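Local coordinates for protein serpin (Taeniopygia guttata, PDB 5HGC) that binds a cortisol-type steroid in a pocket of its serpin fold and may act as an inhibitor of serine proteases, at residues D217-C222 and I257-D262; R211-F216 and D262-R267; P354-I359 and I370-N375. One frame throughout, in Å; residues are numbered along the deposited sequence.

Contact 1: residues D217-C222 and I257-D262; sequences DEELSC and IQKWSD. With HCY ((11alpha,14beta)-11,17,21-trihydroxypregn-4-ene-3,20-dione), chain B.
The Trp260 indole presents its pyrrole edge to Asp217, whose OD2 sits almost exactly in the ring plane, while Leu220 approaches the benzene part of the same ring obliquely. The carboxylate of Asp217 stands nearly upright to the indole, 81° between the planes, and NE1 reaches OD2 from above the carboxylate plane. The bond is nevertheless straight on the donor side: Trp260 NE1 to Asp217 OD2 is 3.1 Å, with 171° at the hydrogen. Here the tight turn between strands 211-217 and 222-228 of a serpin, a β-hairpin closed by a G1 beta bulge in which Ser221 and Cys222 both face Asp217, docks against helix 254-263, helix H of the family.

Asp217 can reach the helix because its CG lies between the backbone N and the carbonyl carbon (chi1 54°). Its OD2 serves two partners, since Lys259 NZ comes within 3.3 Å of Asp217 OD2 in a salt bridge whose hydrogen-bond geometry is weak. Glu219, poorly ordered, adds a looser opposite charge, its OE2 4.2 Å from Lys259 NZ. Next to the charged group, Leu220 CD1 lies 4.2 Å from Trp260 CZ2, and Leu248 and Leu252 also touch the indole.

The same helix turns another side to the bound steroid, much as corticosteroid-binding globulin uses its helix H. Ile257 CG2 packs 3.7 Å from the methyl carbon C19 of HCY, Gln258 OE1 approaches C2, and Ser261 OG is hydrogen-bonded to the hydroxyl O2 of HCY at 3.0 Å.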
loop_
_atom_site.group_PDB
_atom_site.type_symbol
_atom_site.label_atom_id
_atom_site.label_comp_id
_atom_site.label_asym_id
_atom_site.label_seq_id
_atom_site.Cartn_x
_atom_site.Cartn_y
_atom_site.Cartn_z
ATOM N N ASP A 217 -9.786 -20.554 7.168
ATOM C CA ASP A 217 -9.284 -21.003 8.519
ATOM C C ASP A 217 -10.259 -20.907 9.647
ATOM O O ASP A 217 -10.926 -19.859 9.819
ATOM C CB ASP A 217 -7.890 -20.515 8.981
ATOM C CG ASP A 217 -7.735 -19.067 8.946
ATOM O OD1 ASP A 217 -8.704 -18.441 8.501
ATOM O OD2 ASP A 217 -6.633 -18.558 9.307
ATOM N N GLU A 218 -10.312 -22.004 10.423
ATOM C CA GLU A 218 -11.175 -22.041 11.607
ATOM C C GLU A 218 -10.590 -21.138 12.665
ATOM O O GLU A 218 -11.312 -20.279 13.179
ATOM C CB GLU A 218 -11.432 -23.450 12.181
ATOM C CG GLU A 218 -12.268 -24.369 11.312
ATOM C CD GLU A 218 -11.395 -25.240 10.422
ATOM O OE1 GLU A 218 -10.273 -24.791 10.076
ATOM O OE2 GLU A 218 -11.816 -26.372 10.071
ATOM N N GLU A 219 -9.295 -21.314 12.962
ATOM C CA GLU A 219 -8.547 -20.439 13.890
ATOM C C GLU A 219 -8.959 -18.974 13.735
ATOM O O GLU A 219 -9.252 -18.304 14.738
ATOM C CB GLU A 219 -7.039 -20.517 13.653
ATOM C CG GLU A 219 -6.422 -21.901 13.554
ATOM C CD GLU A 219 -5.012 -21.932 14.140
ATOM O OE1 GLU A 219 -4.540 -20.883 14.658
ATOM O OE2 GLU A 219 -4.373 -23.013 14.092
ATOM N N LEU A 220 -9.010 -18.479 12.488
ATOM C CA LEU A 220 -9.328 -17.090 12.316
ATOM C C LEU A 220 -10.750 -16.774 11.925
ATOM O O LEU A 220 -11.159 -15.607 11.994
ATOM C CB LEU A 220 -8.296 -16.376 11.448
ATOM C CG LEU A 220 -6.869 -16.400 12.003
ATOM C CD1 LEU A 220 -5.972 -15.639 11.063
ATOM C CD2 LEU A 220 -6.785 -15.761 13.373
ATOM N N SER A 221 -11.522 -17.793 11.536
ATOM C CA SER A 221 -12.947 -17.610 11.166
ATOM C C SER A 221 -13.112 -16.720 9.934
ATOM O O SER A 221 -13.994 -15.821 9.876
ATOM C CB SER A 221 -13.768 -17.071 12.347
ATOM O OG SER A 221 -13.256 -17.572 13.575
ATOM N N CYS A 222 -12.278 -17.021 8.937
ATOM C CA CYS A 222 -12.102 -16.216 7.728
ATOM C C CYS A 222 -12.249 -17.036 6.495
ATOM O O CYS A 222 -11.593 -18.076 6.371
ATOM C CB CYS A 222 -10.647 -15.760 7.641
ATOM S SG CYS A 222 -10.320 -14.424 8.710
ATOM N N ILE A 257 -0.326 -14.967 6.279
ATOM C CA ILE A 257 -0.371 -14.892 4.814
ATOM C C ILE A 257 0.205 -16.172 4.199
ATOM O O ILE A 257 -0.422 -16.732 3.300
ATOM C CB ILE A 257 0.290 -13.617 4.214
ATOM C CG1 ILE A 257 -0.328 -12.305 4.776
ATOM C CG2 ILE A 257 0.172 -13.642 2.705
ATOM C CD1 ILE A 257 -1.835 -12.172 4.568
ATOM N N GLN A 258 1.358 -16.623 4.698
ATOM C CA GLN A 258 2.025 -17.801 4.173
ATOM C C GLN A 258 1.199 -19.073 4.389
ATOM O O GLN A 258 1.160 -19.936 3.503
ATOM C CB GLN A 258 3.413 -18.003 4.781
ATOM C CG GLN A 258 4.126 -19.200 4.158
ATOM C CD GLN A 258 5.595 -18.953 3.944
ATOM O OE1 GLN A 258 6.338 -18.537 4.881
ATOM N NE2 GLN A 258 6.046 -19.184 2.697
ATOM N N LYS A 259 0.573 -19.177 5.565
ATOM C CA LYS A 259 -0.398 -20.220 5.865
ATOM C C LYS A 259 -1.465 -20.233 4.756
ATOM O O LYS A 259 -1.632 -21.281 4.074
ATOM C CB LYS A 259 -1.055 -19.999 7.232
ATOM C CG LYS A 259 -2.038 -21.111 7.619
ATOM C CD LYS A 259 -2.488 -21.031 9.065
ATOM C CE LYS A 259 -3.823 -20.325 9.241
ATOM N NZ LYS A 259 -4.547 -20.927 10.413
ATOM N N TRP A 260 -2.122 -19.074 4.536
ATOM C CA TRP A 260 -3.160 -19.008 3.513
ATOM C C TRP A 260 -2.685 -19.501 2.135
ATOM O O TRP A 260 -3.287 -20.407 1.508
ATOM C CB TRP A 260 -3.749 -17.625 3.430
ATOM C CG TRP A 260 -4.517 -17.210 4.680
ATOM C CD1 TRP A 260 -4.990 -18.029 5.684
ATOM C CD2 TRP A 260 -4.913 -15.874 5.035
ATOM N NE1 TRP A 260 -5.641 -17.280 6.653
ATOM C CE2 TRP A 260 -5.619 -15.960 6.283
ATOM C CE3 TRP A 260 -4.741 -14.613 4.426
ATOM C CZ2 TRP A 260 -6.167 -14.825 6.937
ATOM C CZ3 TRP A 260 -5.255 -13.459 5.083
ATOM C CH2 TRP A 260 -5.961 -13.582 6.335
ATOM N N SER A 261 -1.592 -18.936 1.657
ATOM C CA SER A 261 -1.211 -19.233 0.306
ATOM C C SER A 261 -0.707 -20.686 0.168
ATOM O O SER A 261 -0.859 -21.267 -0.902
ATOM C CB SER A 261 -0.216 -18.207 -0.208
ATOM O OG SER A 261 0.957 -18.226 0.577
ATOM N N ASP A 262 -0.150 -21.264 1.241
ATOM C CA ASP A 262 0.251 -22.665 1.252
ATOM C C ASP A 262 -0.951 -23.584 1.078
ATOM O O ASP A 262 -0.823 -24.629 0.448
ATOM C CB ASP A 262 0.991 -23.046 2.536
ATOM C CG ASP A 262 2.456 -22.497 2.597
ATOM O OD1 ASP A 262 3.063 -22.142 1.566
ATOM O OD2 ASP A 262 3.003 -22.430 3.720
HETATM C C1 HCY B . 5.903 -15.490 2.554
HETATM C C2 HCY B . 6.782 -15.281 3.785
HETATM C C3 HCY B . 7.407 -13.904 3.806
HETATM C C4 HCY B . 6.904 -12.830 2.916
HETATM C C5 HCY B . 5.702 -12.954 2.343
HETATM C C6 HCY B . 4.996 -11.713 1.841
HETATM C C7 HCY B . 4.457 -11.950 0.412
HETATM C C8 HCY B . 3.772 -13.299 0.166
HETATM C C9 HCY B . 4.665 -14.448 0.682
HETATM C C10 HCY B . 5.015 -14.305 2.180
HETATM C C12 HCY B . 3.764 -16.006 -1.253
HETATM C C11 HCY B . 4.220 -15.880 0.218
HETATM C C13 HCY B . 2.832 -14.830 -1.673
HETATM C C14 HCY B . 3.526 -13.515 -1.311
HETATM C C15 HCY B . 2.839 -12.468 -2.155
HETATM C C16 HCY B . 2.464 -13.171 -3.452
HETATM C C17 HCY B . 2.671 -14.688 -3.209
HETATM C C18 HCY B . 1.408 -14.917 -1.050
HETATM C C19 HCY B . 3.801 -14.268 3.135
HETATM C C20 HCY B . 1.589 -15.542 -3.844
HETATM C C21 HCY B . 1.918 -16.913 -4.398
HETATM O O1 HCY B . 8.284 -13.672 4.613
HETATM O O2 HCY B . 3.111 -16.182 1.070
HETATM O O3 HCY B . 3.868 -15.120 -3.895
HETATM O O4 HCY B . 0.437 -15.142 -3.917
HETATM O O5 HCY B . 0.781 -17.696 -4.040
#

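Contact 2: residues R211-F216 and D262-R267; sequences RFDFYF and DHLFQR
Arg267 runs alongside Phe214, touching it at CB, CD and the guanidinium. Arg267 CB starts 4.0 Å from Phe214 CB; Arg267 CD then passes over the ring face, 3.7 Å from Phe214 CD1, in a CH-pi contact; at the tip Arg267 NH1 hovers over the outer part of the same face, 3.4 Å from Phe214 CZ. The chain is extended from CG to NE, with CG roughly anti to N (chi1 -159°), which carries the guanidinium out to a cation-pi position. At its rim the Phe214 ring points CD1 at the face of Phe265, 3.7 Å from Phe265 CZ, in an offset edge-to-face pair with planes at 76°.

These side chains ride on an antiparallel ladder: strand 211-216, strand s1B of serpin sheet B, pairs with the strand that follows helix 254-263, through hydrogen-bonded pairs Phe212-Arg267 and Phe214-Phe265. Shortening Phe214 to an alanine would probably leave the Arg267 guanidinium without its aromatic seat and the Phe265 face without its edge partner.

Asp213 and Gln266 occupy the other face, joined by a weak bond from Gln266 NE2 to Asp213 OD1 at 3.2 Å; Asp213 OD2 makes a salt bridge with Arg226 of the steroid pocket. Beyond them, His263 CB rests over the Tyr215 ring, 3.5 Å from Tyr215 CE1.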
loop_
_atom_site.group_PDB
_atom_site.type_symbol
_atom_site.label_atom_id
_atom_site.label_comp_id
_atom_site.label_asym_id
_atom_site.label_seq_id
_atom_site.Cartn_x
_atom_site.Cartn_y
_atom_site.Cartn_z
ATOM N N ARG A 211 -13.767 -21.429 -10.989
ATOM C CA ARG A 211 -12.818 -21.978 -10.021
ATOM C C ARG A 211 -11.863 -20.888 -9.484
ATOM O O ARG A 211 -11.129 -20.281 -10.262
ATOM C CB ARG A 211 -12.018 -23.137 -10.631
ATOM C CG ARG A 211 -12.857 -24.356 -10.969
ATOM C CD ARG A 211 -12.149 -25.365 -11.855
ATOM N NE ARG A 211 -11.093 -25.983 -11.088
ATOM C CZ ARG A 211 -9.797 -25.962 -11.421
ATOM N NH1 ARG A 211 -9.401 -25.379 -12.565
ATOM N NH2 ARG A 211 -8.894 -26.561 -10.619
ATOM N N PHE A 212 -11.881 -20.640 -8.172
ATOM C CA PHE A 212 -10.998 -19.670 -7.563
ATOM C C PHE A 212 -10.229 -20.254 -6.393
ATOM O O PHE A 212 -10.739 -21.144 -5.685
ATOM C CB PHE A 212 -11.820 -18.497 -7.087
ATOM C CG PHE A 212 -12.702 -17.922 -8.144
ATOM C CD1 PHE A 212 -12.159 -17.253 -9.251
ATOM C CD2 PHE A 212 -14.077 -18.041 -8.045
ATOM C CE1 PHE A 212 -12.999 -16.731 -10.242
ATOM C CE2 PHE A 212 -14.925 -17.493 -9.012
ATOM C CZ PHE A 212 -14.391 -16.855 -10.127
ATOM N N ASP A 213 -9.030 -19.721 -6.147
ATOM C CA ASP A 213 -8.255 -20.089 -4.998
ATOM C C ASP A 213 -9.074 -19.748 -3.790
ATOM O O ASP A 213 -9.689 -18.672 -3.710
ATOM C CB ASP A 213 -6.892 -19.405 -5.015
ATOM C CG ASP A 213 -5.939 -20.022 -6.079
ATOM O OD1 ASP A 213 -6.360 -20.918 -6.863
ATOM O OD2 ASP A 213 -4.759 -19.619 -6.164
ATOM N N PHE A 214 -9.145 -20.717 -2.887
ATOM C CA PHE A 214 -10.006 -20.634 -1.723
ATOM C C PHE A 214 -9.339 -21.286 -0.529
ATOM O O PHE A 214 -8.589 -22.262 -0.687
ATOM C CB PHE A 214 -11.322 -21.328 -2.026
ATOM C CG PHE A 214 -12.229 -21.414 -0.851
ATOM C CD1 PHE A 214 -12.141 -22.516 0.066
ATOM C CD2 PHE A 214 -13.172 -20.411 -0.620
ATOM C CE1 PHE A 214 -12.949 -22.562 1.205
ATOM C CE2 PHE A 214 -14.015 -20.471 0.508
ATOM C CZ PHE A 214 -13.908 -21.527 1.417
ATOM N N TYR A 215 -9.610 -20.754 0.663
ATOM C CA TYR A 215 -9.209 -21.397 1.907
ATOM C C TYR A 215 -10.031 -20.844 3.020
ATOM O O TYR A 215 -10.285 -19.648 3.021
ATOM C CB TYR A 215 -7.738 -21.133 2.209
ATOM C CG TYR A 215 -7.277 -21.727 3.529
ATOM C CD1 TYR A 215 -7.213 -23.122 3.719
ATOM C CD2 TYR A 215 -6.924 -20.892 4.604
ATOM C CE1 TYR A 215 -6.811 -23.657 4.930
ATOM C CE2 TYR A 215 -6.528 -21.436 5.804
ATOM C CZ TYR A 215 -6.470 -22.815 5.950
ATOM O OH TYR A 215 -6.069 -23.339 7.145
ATOM N N PHE A 216 -10.457 -21.702 3.957
ATOM C CA PHE A 216 -11.137 -21.271 5.178
ATOM C C PHE A 216 -10.179 -21.530 6.317
ATOM O O PHE A 216 -9.746 -22.657 6.405
ATOM C CB PHE A 216 -12.456 -22.078 5.359
ATOM C CG PHE A 216 -13.295 -21.635 6.561
ATOM C CD1 PHE A 216 -14.144 -20.490 6.489
ATOM C CD2 PHE A 216 -13.230 -22.329 7.800
ATOM C CE1 PHE A 216 -14.905 -20.045 7.612
ATOM C CE2 PHE A 216 -13.986 -21.888 8.900
ATOM C CZ PHE A 216 -14.821 -20.748 8.806
ATOM N N ASP A 262 -0.150 -21.264 1.241
ATOM C CA ASP A 262 0.251 -22.665 1.252
ATOM C C ASP A 262 -0.951 -23.584 1.078
ATOM O O ASP A 262 -0.823 -24.629 0.448
ATOM C CB ASP A 262 0.991 -23.046 2.536
ATOM C CG ASP A 262 2.456 -22.497 2.597
ATOM O OD1 ASP A 262 3.063 -22.142 1.566
ATOM O OD2 ASP A 262 3.003 -22.430 3.720
ATOM N N HIS A 263 -2.103 -23.161 1.592
ATOM C CA HIS A 263 -3.312 -23.971 1.602
ATOM C C HIS A 263 -4.457 -23.603 0.642
ATOM O O HIS A 263 -5.519 -24.215 0.697
ATOM C CB HIS A 263 -3.842 -24.032 3.034
ATOM C CG HIS A 263 -2.910 -24.717 3.975
ATOM N ND1 HIS A 263 -2.344 -24.080 5.058
ATOM C CD2 HIS A 263 -2.401 -25.975 3.961
ATOM C CE1 HIS A 263 -1.537 -24.919 5.677
ATOM N NE2 HIS A 263 -1.541 -26.069 5.021
ATOM N N LEU A 264 -4.279 -22.608 -0.214
ATOM C CA LEU A 264 -5.326 -22.291 -1.217
ATOM C C LEU A 264 -5.456 -23.432 -2.194
ATOM O O LEU A 264 -4.433 -24.055 -2.542
ATOM C CB LEU A 264 -4.990 -21.033 -2.020
ATOM C CG LEU A 264 -4.981 -19.766 -1.201
ATOM C CD1 LEU A 264 -4.199 -18.779 -2.043
ATOM C CD2 LEU A 264 -6.384 -19.279 -0.853
ATOM N N PHE A 265 -6.680 -23.702 -2.633
ATOM C CA PHE A 265 -6.958 -24.729 -3.665
ATOM C C PHE A 265 -8.066 -24.167 -4.480
ATOM O O PHE A 265 -8.933 -23.468 -3.938
ATOM C CB PHE A 265 -7.377 -26.075 -3.052
ATOM C CG PHE A 265 -8.580 -25.997 -2.088
ATOM C CD1 PHE A 265 -8.408 -25.601 -0.700
ATOM C CD2 PHE A 265 -9.899 -26.367 -2.524
ATOM C CE1 PHE A 265 -9.516 -25.554 0.192
ATOM C CE2 PHE A 265 -10.997 -26.313 -1.632
ATOM C CZ PHE A 265 -10.808 -25.905 -0.282
ATOM N N GLN A 266 -8.031 -24.440 -5.782
ATOM C CA GLN A 266 -9.105 -24.033 -6.707
ATOM C C GLN A 266 -10.397 -24.757 -6.345
ATOM O O GLN A 266 -10.386 -25.967 -6.184
ATOM C CB GLN A 266 -8.713 -24.328 -8.148
ATOM C CG GLN A 266 -7.480 -23.571 -8.616
ATOM C CD GLN A 266 -7.723 -22.682 -9.804
ATOM O OE1 GLN A 266 -7.598 -23.138 -10.936
ATOM N NE2 GLN A 266 -8.045 -21.396 -9.564
ATOM N N ARG A 267 -11.470 -23.985 -6.146
ATOM C CA ARG A 267 -12.796 -24.465 -5.809
ATOM C C ARG A 267 -13.786 -23.779 -6.744
ATOM O O ARG A 267 -13.767 -22.560 -6.918
ATOM C CB ARG A 267 -13.094 -24.078 -4.371
ATOM C CG ARG A 267 -14.178 -24.873 -3.659
ATOM C CD ARG A 267 -14.390 -24.294 -2.282
ATOM N NE ARG A 267 -15.344 -25.046 -1.451
ATOM C CZ ARG A 267 -16.188 -24.497 -0.553
ATOM N NH1 ARG A 267 -16.260 -23.168 -0.360
ATOM N NH2 ARG A 267 -17.002 -25.284 0.139
HETATM O O HOH W 1 -11.450 -27.178 -8.957
#

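Contact 3: residues P354-I359 and I370-N375; sequences PFLMLI and IGKIVN
Ile373 presses its branch point onto one face of the Phe355 ring, Ile373 CB lying 3.7 Å from Phe355 CZ towards the ring's rim. With chi1 at 63°, tucked over the backbone, the Phe355 ring leans across to the partner strand. The two strands form the antiparallel β-hairpin 355-361/366-373, strands s4B and s5B of serpin sheet B.

The tight part is the paired ladder from Phe355-Ile373 to Leu358-Ile370. Hydrogen-bonded pairs Phe355-Ile373 and Met357-Gly371 each exchange two backbone bonds, the shortest being Gly371 N to Met357 O at 2.8 Å. Gly371, with no side chain, lets Ile373 CD1 lie over the strand, 4.2 Å from Met357 CB. Phe355 also meets the rings of Phe273 and Phe351. On the other face Leu358 CD2 meets Ile370 CG2 at 4.0 Å, and Leu356 CD2 lies against Lys372 CB at 3.8 Å; helix 12-29 covers Leu356 and Ile370 with Phe23.

The looser end lies at Pro354 and Val374, past the last backbone pair and partly exposed. Pro354 CB and Val374 CB are 4.2 Å apart, and Pro354 CA makes a bent CH...O contact of 3.3 Å with Ile373 O. Val374 N instead turns to Asn34 OD1.

Both faces are largely apolar; the backbone groups pair across the strands at Phe355, Met357, Gly371 and Ile373, and with neighbouring strands at Leu356, Leu358 and Ile370. The exception is Lys372, whose extended chain slides past Leu356 to a salt bridge with Glu249 OE2, with a weak bond to Pro31 O; those acceptors would probably keep this buried ammonium protonated.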
loop_
_atom_site.group_PDB
_atom_site.type_symbol
_atom_site.label_atom_id
_atom_site.label_comp_id
_atom_site.label_asym_id
_atom_site.label_seq_id
_atom_site.Cartn_x
_atom_site.Cartn_y
_atom_site.Cartn_z
ATOM N N PRO A 354 -18.000 -6.384 6.118
ATOM C CA PRO A 354 -16.621 -5.899 6.007
ATOM C C PRO A 354 -15.566 -6.991 5.795
ATOM O O PRO A 354 -15.670 -8.089 6.371
ATOM C CB PRO A 354 -16.390 -5.199 7.361
ATOM C CG PRO A 354 -17.754 -4.778 7.774
ATOM C CD PRO A 354 -18.581 -5.983 7.406
ATOM N N PHE A 355 -14.556 -6.649 4.981
ATOM C CA PHE A 355 -13.508 -7.579 4.529
ATOM C C PHE A 355 -12.171 -6.875 4.307
ATOM O O PHE A 355 -12.138 -5.665 4.138
ATOM C CB PHE A 355 -13.958 -8.216 3.226
ATOM C CG PHE A 355 -14.142 -7.234 2.092
ATOM C CD1 PHE A 355 -15.353 -6.532 1.935
ATOM C CD2 PHE A 355 -13.099 -7.049 1.129
ATOM C CE1 PHE A 355 -15.520 -5.630 0.902
ATOM C CE2 PHE A 355 -13.298 -6.192 0.052
ATOM C CZ PHE A 355 -14.503 -5.477 -0.057
ATOM N N LEU A 356 -11.090 -7.633 4.279
ATOM C CA LEU A 356 -9.810 -7.137 3.870
ATOM C C LEU A 356 -9.574 -7.414 2.403
ATOM O O LEU A 356 -10.027 -8.460 1.865
ATOM C CB LEU A 356 -8.700 -7.794 4.666
ATOM C CG LEU A 356 -8.838 -7.778 6.185
ATOM C CD1 LEU A 356 -7.535 -8.263 6.797
ATOM C CD2 LEU A 356 -9.170 -6.389 6.686
ATOM N N MET A 357 -8.881 -6.467 1.746
ATOM C CA MET A 357 -8.321 -6.713 0.422
ATOM C C MET A 357 -6.777 -6.480 0.444
ATOM O O MET A 357 -6.291 -5.359 0.779
ATOM C CB MET A 357 -9.017 -5.880 -0.615
ATOM C CG MET A 357 -8.436 -6.150 -1.979
ATOM S SD MET A 357 -9.520 -5.358 -3.168
ATOM C CE MET A 357 -9.036 -6.020 -4.771
ATOM N N LEU A 358 -6.007 -7.537 0.150
ATOM C CA LEU A 358 -4.550 -7.434 0.228
ATOM C C LEU A 358 -3.988 -7.708 -1.164
ATOM O O LEU A 358 -4.255 -8.769 -1.759
ATOM C CB LEU A 358 -3.948 -8.383 1.260
ATOM C CG LEU A 358 -4.737 -8.544 2.565
ATOM C CD1 LEU A 358 -4.126 -9.660 3.387
ATOM C CD2 LEU A 358 -4.782 -7.248 3.361
ATOM N N ILE A 359 -3.250 -6.740 -1.711
ATOM C CA ILE A 359 -2.788 -6.873 -3.085
ATOM C C ILE A 359 -1.312 -7.030 -3.044
ATOM O O ILE A 359 -0.642 -6.224 -2.418
ATOM C CB ILE A 359 -3.210 -5.693 -3.930
ATOM C CG1 ILE A 359 -4.753 -5.572 -3.874
ATOM C CG2 ILE A 359 -2.674 -5.851 -5.331
ATOM C CD1 ILE A 359 -5.371 -4.290 -4.439
ATOM N N ILE A 370 -2.923 -2.647 1.319
ATOM C CA ILE A 370 -3.658 -3.242 2.418
ATOM C C ILE A 370 -4.945 -2.428 2.620
ATOM O O ILE A 370 -4.910 -1.208 2.904
ATOM C CB ILE A 370 -2.791 -3.359 3.683
ATOM C CG1 ILE A 370 -1.665 -4.377 3.454
ATOM C CG2 ILE A 370 -3.640 -3.775 4.889
ATOM C CD1 ILE A 370 -0.695 -4.541 4.611
ATOM N N GLY A 371 -6.090 -3.096 2.442
ATOM C CA GLY A 371 -7.377 -2.440 2.527
ATOM C C GLY A 371 -8.163 -3.152 3.600
ATOM O O GLY A 371 -8.120 -4.378 3.715
ATOM N N LYS A 372 -8.865 -2.385 4.413
ATOM C CA LYS A 372 -9.866 -2.915 5.284
ATOM C C LYS A 372 -11.052 -2.119 4.813
ATOM O O LYS A 372 -11.061 -0.899 4.950
ATOM C CB LYS A 372 -9.510 -2.622 6.759
ATOM C CG LYS A 372 -10.663 -2.958 7.652
ATOM C CD LYS A 372 -10.394 -2.635 9.071
ATOM C CE LYS A 372 -11.713 -2.724 9.844
ATOM N NZ LYS A 372 -11.422 -2.548 11.297
ATOM N N ILE A 373 -12.003 -2.790 4.173
ATOM C CA ILE A 373 -13.170 -2.141 3.594
ATOM C C ILE A 373 -14.327 -2.432 4.534
ATOM O O ILE A 373 -14.813 -3.557 4.564
ATOM C CB ILE A 373 -13.493 -2.665 2.171
ATOM C CG1 ILE A 373 -12.349 -2.366 1.161
ATOM C CG2 ILE A 373 -14.717 -1.952 1.603
ATOM C CD1 ILE A 373 -10.956 -2.852 1.475
ATOM N N VAL A 374 -14.717 -1.451 5.347
ATOM C CA VAL A 374 -15.932 -1.565 6.155
ATOM C C VAL A 374 -17.128 -0.962 5.396
ATOM O O VAL A 374 -18.262 -1.357 5.605
ATOM C CB VAL A 374 -15.763 -1.047 7.628
ATOM C CG1 VAL A 374 -14.307 -1.095 8.071
ATOM C CG2 VAL A 374 -16.250 0.365 7.821
ATOM N N ASN A 375 -16.885 -0.027 4.491
ATOM C CA ASN A 375 -17.985 0.565 3.754
ATOM C C ASN A 375 -17.540 0.962 2.349
ATOM O O ASN A 375 -16.940 1.992 2.159
ATOM C CB ASN A 375 -18.561 1.724 4.562
ATOM C CG ASN A 375 -19.771 2.387 3.919
ATOM O OD1 ASN A 375 -20.084 2.266 2.707
ATOM N ND2 ASN A 375 -20.441 3.155 4.741
#

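Overall arrangement
From the N terminus, strand 211-217 supplies the first half of contact 2, and the turn that follows it supplies the first half of contact 1. The chain then runs through strands 222-228 and 233-240 and helix 245-251 before helix 254-263 closes contact 1. A few residues later, where that helix gives way to strand 265-283, contact 2 closes around it; the two loops are concentric, share Asp262, and touch where Trp260 meets Tyr215. Contact 3 comes in series, a short hairpin near the C terminus. Its Leu358 packs on Ile257 of contact 1, tying the buried hairpin to the steroid-binding helix, while contacts 2 and 3 do not touch.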